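Local coordinates for 3-hydroxyisobutyrate dehydrogenase (Thermus thermophilus, PDB 2CVZ), which probably catalyses the NADP-dependent oxidation of 3-hydroxyisobutyrate, a step of valine catabolism, at residues Pro25-Asn30 / Glu46-Glu51; Val4-Leu9 / Val58-Leu63. All blocks are in the same frame, centred on the assembly; numbering follows the deposited sequence.

Interaction 1: Pro25-Asn30 / Glu46-Glu51. With NDP (NADPH dihydro-nicotinamide-adenine-dinucleotide phosphate), chain G.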
loop_
_atom_site.group_PDB
_atom_site.type_symbol
_atom_site.label_atom_id
_atom_site.label_comp_id
_atom_site.label_asym_id
_atom_site.label_seq_id
_atom_site.Cartn_x
_atom_site.Cartn_y
_atom_site.Cartn_z
ATOM N N PRO C 25 -18.171 44.755 -15.222
ATOM C CA PRO C 25 -17.105 45.702 -14.874
ATOM C C PRO C 25 -16.320 44.944 -13.805
ATOM O O PRO C 25 -16.881 44.588 -12.764
ATOM C CB PRO C 25 -17.872 46.886 -14.288
ATOM C CG PRO C 25 -19.188 46.830 -15.012
ATOM C CD PRO C 25 -19.499 45.352 -14.996
ATOM N N THR C 26 -15.040 44.690 -14.050
ATOM C CA THR C 26 -14.254 43.900 -13.111
ATOM C C THR C 26 -12.977 44.536 -12.588
ATOM O O THR C 26 -12.162 45.049 -13.354
ATOM C CB THR C 26 -13.880 42.540 -13.750
ATOM O OG1 THR C 26 -15.070 41.869 -14.178
ATOM C CG2 THR C 26 -13.135 41.660 -12.756
ATOM N N LEU C 27 -12.811 44.485 -11.269
ATOM C CA LEU C 27 -11.619 45.009 -10.619
ATOM C C LEU C 27 -10.724 43.809 -10.323
ATOM O O LEU C 27 -11.209 42.759 -9.901
ATOM C CB LEU C 27 -11.980 45.702 -9.302
ATOM C CG LEU C 27 -13.009 46.833 -9.323
ATOM C CD1 LEU C 27 -13.087 47.450 -7.932
ATOM C CD2 LEU C 27 -12.619 47.890 -10.353
ATOM N N VAL C 28 -9.424 43.946 -10.558
ATOM C CA VAL C 28 -8.515 42.843 -10.282
ATOM C C VAL C 28 -7.303 43.290 -9.480
ATOM O O VAL C 28 -6.850 44.432 -9.587
ATOM C CB VAL C 28 -8.017 42.155 -11.583
ATOM C CG1 VAL C 28 -9.178 41.480 -12.296
ATOM C CG2 VAL C 28 -7.351 43.175 -12.500
ATOM N N TRP C 29 -6.796 42.379 -8.658
ATOM C CA TRP C 29 -5.621 42.646 -7.845
ATOM C C TRP C 29 -4.793 41.380 -7.762
ATOM O O TRP C 29 -5.335 40.273 -7.727
ATOM C CB TRP C 29 -6.011 43.073 -6.428
ATOM C CG TRP C 29 -4.814 43.283 -5.540
ATOM C CD1 TRP C 29 -4.079 44.427 -5.408
ATOM C CD2 TRP C 29 -4.187 42.304 -4.699
ATOM N NE1 TRP C 29 -3.033 44.221 -4.535
ATOM C CE2 TRP C 29 -3.078 42.926 -4.086
ATOM C CE3 TRP C 29 -4.456 40.959 -4.404
ATOM C CZ2 TRP C 29 -2.234 42.250 -3.193
ATOM C CZ3 TRP C 29 -3.617 40.286 -3.515
ATOM C CH2 TRP C 29 -2.520 40.936 -2.921
ATOM N N ASN C 30 -3.477 41.550 -7.739
ATOM C CA ASN C 30 -2.554 40.434 -7.634
ATOM C C ASN C 30 -1.339 40.900 -6.839
ATOM O O ASN C 30 -0.906 42.046 -6.973
ATOM C CB ASN C 30 -2.113 39.959 -9.020
ATOM C CG ASN C 30 -1.353 38.647 -8.969
ATOM O OD1 ASN C 30 -1.898 37.620 -8.565
ATOM N ND2 ASN C 30 -0.088 38.674 -9.376
ATOM N N GLU C 46 -9.880 46.260 -14.454
ATOM C CA GLU C 46 -9.223 47.426 -13.875
ATOM C C GLU C 46 -8.357 46.994 -12.703
ATOM O O GLU C 46 -8.866 46.543 -11.676
ATOM C CB GLU C 46 -10.244 48.458 -13.390
ATOM C CG GLU C 46 -9.626 49.831 -13.122
ATOM C CD GLU C 46 -10.582 50.800 -12.446
ATOM O OE1 GLU C 46 -11.797 50.740 -12.728
ATOM O OE2 GLU C 46 -10.112 51.634 -11.640
ATOM N N ALA C 47 -7.043 47.117 -12.865
ATOM C CA ALA C 47 -6.113 46.752 -11.803
ATOM C C ALA C 47 -6.207 47.821 -10.725
ATOM O O ALA C 47 -6.069 49.008 -11.013
ATOM C CB ALA C 47 -4.694 46.675 -12.354
ATOM N N VAL C 48 -6.450 47.407 -9.485
ATOM C CA VAL C 48 -6.578 48.354 -8.381
ATOM C C VAL C 48 -5.905 47.853 -7.109
ATOM O O VAL C 48 -5.610 46.666 -6.980
ATOM C CB VAL C 48 -8.064 48.610 -8.036
ATOM C CG1 VAL C 48 -8.801 49.169 -9.241
ATOM C CG2 VAL C 48 -8.713 47.314 -7.568
ATOM N N PRO C 49 -5.635 48.763 -6.155
ATOM C CA PRO C 49 -5.004 48.320 -4.911
ATOM C C PRO C 49 -6.024 47.442 -4.187
ATOM O O PRO C 49 -7.233 47.656 -4.310
ATOM C CB PRO C 49 -4.720 49.631 -4.179
ATOM C CG PRO C 49 -5.801 50.540 -4.680
ATOM C CD PRO C 49 -5.829 50.222 -6.154
ATOM N N LEU C 50 -5.534 46.457 -3.445
ATOM C CA LEU C 50 -6.390 45.518 -2.733
ATOM C C LEU C 50 -7.622 46.106 -2.050
ATOM O O LEU C 50 -8.692 45.499 -2.074
ATOM C CB LEU C 50 -5.562 44.740 -1.709
ATOM C CG LEU C 50 -6.289 43.603 -0.989
ATOM C CD1 LEU C 50 -6.844 42.619 -2.009
ATOM C CD2 LEU C 50 -5.328 42.907 -0.042
ATOM N N GLU C 51 -7.481 47.282 -1.450
ATOM C CA GLU C 51 -8.597 47.910 -0.746
ATOM C C GLU C 51 -9.856 48.106 -1.593
ATOM O O GLU C 51 -10.971 47.906 -1.112
ATOM C CB GLU C 51 -8.167 49.264 -0.172
ATOM C CG GLU C 51 -9.171 49.851 0.809
ATOM C CD GLU C 51 -8.916 51.318 1.106
ATOM O OE1 GLU C 51 -7.752 51.675 1.388
ATOM O OE2 GLU C 51 -9.883 52.111 1.061
HETATM P PA NDP G . -0.643 29.675 -9.127
HETATM O O1A NDP G . -0.510 29.811 -10.553
HETATM O O2A NDP G . 0.472 29.201 -8.232
HETATM O O5B NDP G . -1.185 31.126 -8.597
HETATM C C5B NDP G . -1.382 31.343 -7.194
HETATM C C4B NDP G . -1.886 32.777 -7.128
HETATM O O4B NDP G . -2.056 33.069 -5.714
HETATM C C3B NDP G . -1.011 33.842 -7.704
HETATM O O3B NDP G . -1.844 34.869 -8.302
HETATM C C2B NDP G . -0.280 34.403 -6.546
HETATM O O2B NDP G . 0.301 35.704 -6.670
HETATM C C1B NDP G . -1.303 34.245 -5.465
HETATM N N9A NDP G . -0.695 34.198 -4.107
HETATM C C8A NDP G . 0.191 33.236 -3.569
HETATM N N7A NDP G . 0.509 33.532 -2.323
HETATM C C5A NDP G . -0.156 34.688 -2.019
HETATM C C6A NDP G . -0.237 35.506 -0.869
HETATM N N6A NDP G . 0.444 35.185 0.232
HETATM N N1A NDP G . -1.012 36.618 -0.895
HETATM C C2A NDP G . -1.701 36.939 -2.015
HETATM N N3A NDP G . -1.693 36.236 -3.152
HETATM C C4A NDP G . -0.893 35.107 -3.091
HETATM O O3 NDP G . -1.895 28.790 -8.774
HETATM P PN NDP G . -3.044 28.022 -9.574
HETATM O O1N NDP G . -2.379 27.017 -10.410
HETATM O O2N NDP G . -3.842 29.130 -10.196
HETATM O O5D NDP G . -3.899 27.434 -8.361
HETATM C C5D NDP G . -4.642 28.295 -7.439
HETATM C C4D NDP G . -5.724 27.403 -6.755
HETATM O O4D NDP G . -6.461 26.754 -7.789
HETATM C C3D NDP G . -5.101 26.271 -5.932
HETATM O O3D NDP G . -5.871 26.088 -4.735
HETATM C C2D NDP G . -5.113 25.083 -6.857
HETATM O O2D NDP G . -4.995 23.889 -6.103
HETATM C C1D NDP G . -6.522 25.348 -7.536
HETATM N N1N NDP G . -6.722 24.668 -8.853
HETATM C C2N NDP G . -5.639 24.653 -9.776
HETATM C C3N NDP G . -5.887 23.994 -11.048
HETATM C C7N NDP G . -4.831 23.939 -12.064
HETATM O O7N NDP G . -4.845 23.138 -13.022
HETATM N N7N NDP G . -3.787 24.787 -12.003
HETATM C C4N NDP G . -7.147 23.426 -11.283
HETATM C C5N NDP G . -8.168 23.456 -10.377
HETATM C C6N NDP G . -7.959 24.077 -9.162
HETATM P P2B NDP G . 1.645 35.992 -7.394
HETATM O O1X NDP G . 2.106 37.233 -6.740
HETATM O O2X NDP G . 1.375 36.151 -8.849
HETATM O O3X NDP G . 2.619 34.841 -7.150
HETATM O O HOH W 1 -2.439 46.840 -2.682
#
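Trp29 lays one face of its indole on Leu50, just beyond the second beta-alpha-beta unit of the Rossmann-type dinucleotide-binding domain. In this unit strand 26-29 leads through helix 34-43 to the short parallel edge strand 46-47. Three backbone hydrogen bonds join the strands: Glu46 N to Thr26 O, Val28 N to Glu46 O, and Val48 N to Val28 O. Packing is tightest round the indole: with CG anti to the backbone N (chi1 177°), it reaches over residues 48-50. Leu50 CB stands 3.8 Å from the centroid of the five-membered ring, 9° off its normal, a CH-pi contact, while Leu50 CD1 lies over the benzo side, 3.8 Å from Trp29 CE3. At the ring edge, in its plane, Val48 O approaches Trp29 CD1 to 3.1 Å. NADPH C2A of the adenine also stands at the edge, 4.1 Å from Trp29 CZ3. With an alanine at this position, Leu50 would probably lose its flat partner and a gap would be likely to open beside the adenine. The solvent side is looser: Pro49 is exposed and Glu46 partly so. The Glu46 side chain runs alongside Leu27 and touches its methyl CD2, with OE1 3.8 Å away, while OE2 forms a salt bridge with Arg52. A water joins the two segments, accepting from Leu50 N and, weakly, from Trp29 NE1. Just past the strand, Asn30 grips NADPH with both ends of its amide: OD1 accepts from the ribose hydroxyl O3B and from Leu9 N, and ND2 donates to phosphate oxygen O2X and to Thr32 O. The 2'-phosphate contact fits the preference for NADP, and the Asn30 ND2 to NADPH O2X bond is 3.0 Å long and nearly straight at 165°.

Interaction 2: Val4-Leu9 / Val58-Leu63. With NDP (NADPH dihydro-nicotinamide-adenine-dinucleotide phosphate), chain G.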
loop_
_atom_site.group_PDB
_atom_site.type_symbol
_atom_site.label_atom_id
_atom_site.label_comp_id
_atom_site.label_asym_id
_atom_site.label_seq_id
_atom_site.Cartn_x
_atom_site.Cartn_y
_atom_site.Cartn_z
ATOM N N VAL C 4 -17.677 43.399 -9.970
ATOM C CA VAL C 4 -17.147 42.173 -9.402
ATOM C C VAL C 4 -15.646 42.392 -9.303
ATOM O O VAL C 4 -15.107 43.310 -9.926
ATOM C CB VAL C 4 -17.452 40.943 -10.288
ATOM C CG1 VAL C 4 -18.961 40.766 -10.414
ATOM C CG2 VAL C 4 -16.811 41.108 -11.659
ATOM N N ALA C 5 -14.968 41.578 -8.506
ATOM C CA ALA C 5 -13.530 41.731 -8.352
ATOM C C ALA C 5 -12.895 40.363 -8.231
ATOM O O ALA C 5 -13.527 39.427 -7.749
ATOM C CB ALA C 5 -13.223 42.566 -7.114
ATOM N N PHE C 6 -11.648 40.246 -8.674
ATOM C CA PHE C 6 -10.949 38.972 -8.601
ATOM C C PHE C 6 -9.589 39.151 -7.938
ATOM O O PHE C 6 -8.844 40.083 -8.259
ATOM C CB PHE C 6 -10.758 38.387 -10.002
ATOM C CG PHE C 6 -10.563 36.895 -10.013
ATOM C CD1 PHE C 6 -11.630 36.045 -10.296
ATOM C CD2 PHE C 6 -9.323 36.335 -9.715
ATOM C CE1 PHE C 6 -11.462 34.657 -10.281
ATOM C CE2 PHE C 6 -9.146 34.952 -9.697
ATOM C CZ PHE C 6 -10.217 34.112 -9.981
ATOM N N ILE C 7 -9.274 38.252 -7.011
ATOM C CA ILE C 7 -8.003 38.287 -6.300
ATOM C C ILE C 7 -7.219 37.015 -6.594
ATOM O O ILE C 7 -7.732 35.912 -6.408
ATOM C CB ILE C 7 -8.218 38.383 -4.774
ATOM C CG1 ILE C 7 -8.908 39.703 -4.424
ATOM C CG2 ILE C 7 -6.886 38.249 -4.053
ATOM C CD1 ILE C 7 -9.326 39.810 -2.970
ATOM N N GLY C 8 -5.981 37.173 -7.053
ATOM C CA GLY C 8 -5.154 36.018 -7.357
ATOM C C GLY C 8 -5.188 35.659 -8.828
ATOM O O GLY C 8 -5.921 34.762 -9.244
ATOM N N LEU C 9 -4.382 36.360 -9.620
ATOM C CA LEU C 9 -4.329 36.120 -11.057
ATOM C C LEU C 9 -3.252 35.101 -11.416
ATOM O O LEU C 9 -2.279 35.424 -12.098
ATOM C CB LEU C 9 -4.073 37.443 -11.789
ATOM C CG LEU C 9 -5.034 38.575 -11.413
ATOM C CD1 LEU C 9 -4.639 39.853 -12.139
ATOM C CD2 LEU C 9 -6.465 38.179 -11.771
ATOM N N VAL C 58 -19.555 41.114 -5.626
ATOM C CA VAL C 58 -19.064 39.745 -5.565
ATOM C C VAL C 58 -17.547 39.739 -5.693
ATOM O O VAL C 58 -16.990 40.240 -6.671
ATOM C CB VAL C 58 -19.650 38.869 -6.692
ATOM C CG1 VAL C 58 -19.189 37.422 -6.516
ATOM C CG2 VAL C 58 -21.168 38.951 -6.685
ATOM N N ILE C 59 -16.888 39.174 -4.689
ATOM C CA ILE C 59 -15.436 39.081 -4.670
ATOM C C ILE C 59 -15.034 37.633 -4.930
ATOM O O ILE C 59 -15.569 36.718 -4.304
ATOM C CB ILE C 59 -14.873 39.510 -3.295
ATOM C CG1 ILE C 59 -15.162 40.993 -3.055
ATOM C CG2 ILE C 59 -13.377 39.236 -3.232
ATOM C CD1 ILE C 59 -14.735 41.488 -1.692
ATOM N N PHE C 60 -14.105 37.431 -5.861
ATOM C CA PHE C 60 -13.615 36.093 -6.187
ATOM C C PHE C 60 -12.163 35.944 -5.761
ATOM O O PHE C 60 -11.387 36.895 -5.838
ATOM C CB PHE C 60 -13.650 35.822 -7.693
ATOM C CG PHE C 60 -15.023 35.749 -8.284
ATOM C CD1 PHE C 60 -15.730 36.909 -8.581
ATOM C CD2 PHE C 60 -15.593 34.518 -8.590
ATOM C CE1 PHE C 60 -16.987 36.843 -9.180
ATOM C CE2 PHE C 60 -16.850 34.440 -9.190
ATOM C CZ PHE C 60 -17.547 35.604 -9.485
ATOM N N THR C 61 -11.793 34.743 -5.331
ATOM C CA THR C 61 -10.418 34.467 -4.954
ATOM C C THR C 61 -10.013 33.104 -5.486
ATOM O O THR C 61 -10.816 32.177 -5.523
ATOM C CB THR C 61 -10.207 34.466 -3.417
ATOM O OG1 THR C 61 -11.207 33.653 -2.790
ATOM C CG2 THR C 61 -10.268 35.881 -2.865
ATOM N N CYS C 62 -8.772 32.998 -5.939
ATOM C CA CYS C 62 -8.249 31.729 -6.416
ATOM C C CYS C 62 -6.786 31.750 -6.026
ATOM O O CYS C 62 -5.909 32.065 -6.835
ATOM C CB CYS C 62 -8.396 31.579 -7.927
ATOM S SG CYS C 62 -8.017 29.897 -8.452
ATOM N N LEU C 63 -6.548 31.425 -4.760
ATOM C CA LEU C 63 -5.215 31.424 -4.175
ATOM C C LEU C 63 -4.732 29.998 -3.912
ATOM O O LEU C 63 -5.489 29.040 -4.065
ATOM C CB LEU C 63 -5.259 32.238 -2.878
ATOM C CG LEU C 63 -5.803 33.659 -3.089
ATOM C CD1 LEU C 63 -6.137 34.317 -1.754
ATOM C CD2 LEU C 63 -4.777 34.475 -3.857
HETATM P PA NDP G . -0.643 29.675 -9.127
HETATM O O1A NDP G . -0.510 29.811 -10.553
HETATM O O2A NDP G . 0.472 29.201 -8.232
HETATM O O5B NDP G . -1.185 31.126 -8.597
HETATM C C5B NDP G . -1.382 31.343 -7.194
HETATM C C4B NDP G . -1.886 32.777 -7.128
HETATM O O4B NDP G . -2.056 33.069 -5.714
HETATM C C3B NDP G . -1.011 33.842 -7.704
HETATM O O3B NDP G . -1.844 34.869 -8.302
HETATM C C2B NDP G . -0.280 34.403 -6.546
HETATM O O2B NDP G . 0.301 35.704 -6.670
HETATM C C1B NDP G . -1.303 34.245 -5.465
HETATM N N9A NDP G . -0.695 34.198 -4.107
HETATM C C8A NDP G . 0.191 33.236 -3.569
HETATM N N7A NDP G . 0.509 33.532 -2.323
HETATM C C5A NDP G . -0.156 34.688 -2.019
HETATM C C6A NDP G . -0.237 35.506 -0.869
HETATM N N6A NDP G . 0.444 35.185 0.232
HETATM N N1A NDP G . -1.012 36.618 -0.895
HETATM C C2A NDP G . -1.701 36.939 -2.015
HETATM N N3A NDP G . -1.693 36.236 -3.152
HETATM C C4A NDP G . -0.893 35.107 -3.091
HETATM O O3 NDP G . -1.895 28.790 -8.774
HETATM P PN NDP G . -3.044 28.022 -9.574
HETATM O O1N NDP G . -2.379 27.017 -10.410
HETATM O O2N NDP G . -3.842 29.130 -10.196
HETATM O O5D NDP G . -3.899 27.434 -8.361
HETATM C C5D NDP G . -4.642 28.295 -7.439
HETATM C C4D NDP G . -5.724 27.403 -6.755
HETATM O O4D NDP G . -6.461 26.754 -7.789
HETATM C C3D NDP G . -5.101 26.271 -5.932
HETATM O O3D NDP G . -5.871 26.088 -4.735
HETATM C C2D NDP G . -5.113 25.083 -6.857
HETATM O O2D NDP G . -4.995 23.889 -6.103
HETATM C C1D NDP G . -6.522 25.348 -7.536
HETATM N N1N NDP G . -6.722 24.668 -8.853
HETATM C C2N NDP G . -5.639 24.653 -9.776
HETATM C C3N NDP G . -5.887 23.994 -11.048
HETATM C C7N NDP G . -4.831 23.939 -12.064
HETATM O O7N NDP G . -4.845 23.138 -13.022
HETATM N N7N NDP G . -3.787 24.787 -12.003
HETATM C C4N NDP G . -7.147 23.426 -11.283
HETATM C C5N NDP G . -8.168 23.456 -10.377
HETATM C C6N NDP G . -7.959 24.077 -9.162
HETATM P P2B NDP G . 1.645 35.992 -7.394
HETATM O O1X NDP G . 2.106 37.233 -6.740
HETATM O O2X NDP G . 1.375 36.151 -8.849
HETATM O O3X NDP G . 2.619 34.841 -7.150
#
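The Phe6 ring carries Phe60 O over one face, near the rim, and has Gly8 O at its edge; the Phe60 ring takes Ala5 O at its own edge, in plane, 3.4 Å from CD1. Phe6 turns its CG opposite the backbone N (chi1 -157°), which brings the ring across Phe60 at about a right angle, Phe6 CD1 closing to 3.3 Å on Phe60 CB, and Phe6 CZ reaches Cys62 CB at 3.7 Å. Both rings lie on the sheet face packed by Leu20 of helix 13-23. On the other face Ile7 and Thr61 run side by side, CB to CG2 3.8 Å, and Ile7 CD1 meets Ile59 CG2; Thr61 OG1 is held by Asp88 and Trp86. Four backbone bonds pair the parallel strands, from Ala5 N to Val58 O through to Cys62 N on Ile7 O (3.1 Å). Beyond them a side chain at Gly8 would collide with Cys62 O and Leu63 CD2. Leu63 CD2 touches the adenosine half of NADPH, 3.6 Å from N3A, and Cys62 SG lies 3.6 Å from O4D of the nicotinamide ribose. This pair of central strands, ending together at the cofactor with Gly8 probably opening a GxGxxG turn, is the hallmark of a Rossmann dinucleotide-binding fold.

Overall arrangement
From the N terminus, strand 4-7 runs first, and its backbone pairs directly with strand 26-29 after helix 13-23. The chain then passes through helix 34-43 to strand 46-47, where interaction 1 closes a short loop of 15 residues. Only at strand 58-61 does it return to strand 4-7, so interaction 2 closes a wider loop of 48 residues that contains the whole of interaction 1. Together they order one half of the mixed sheet, a half that is all parallel, as 46-47, 26-29, 4-7, 58-61. Their centres lie 9 Å apart, joined by bonds such as Leu27 O to Phe6 N (2.8 Å), and both reach the same NADPH.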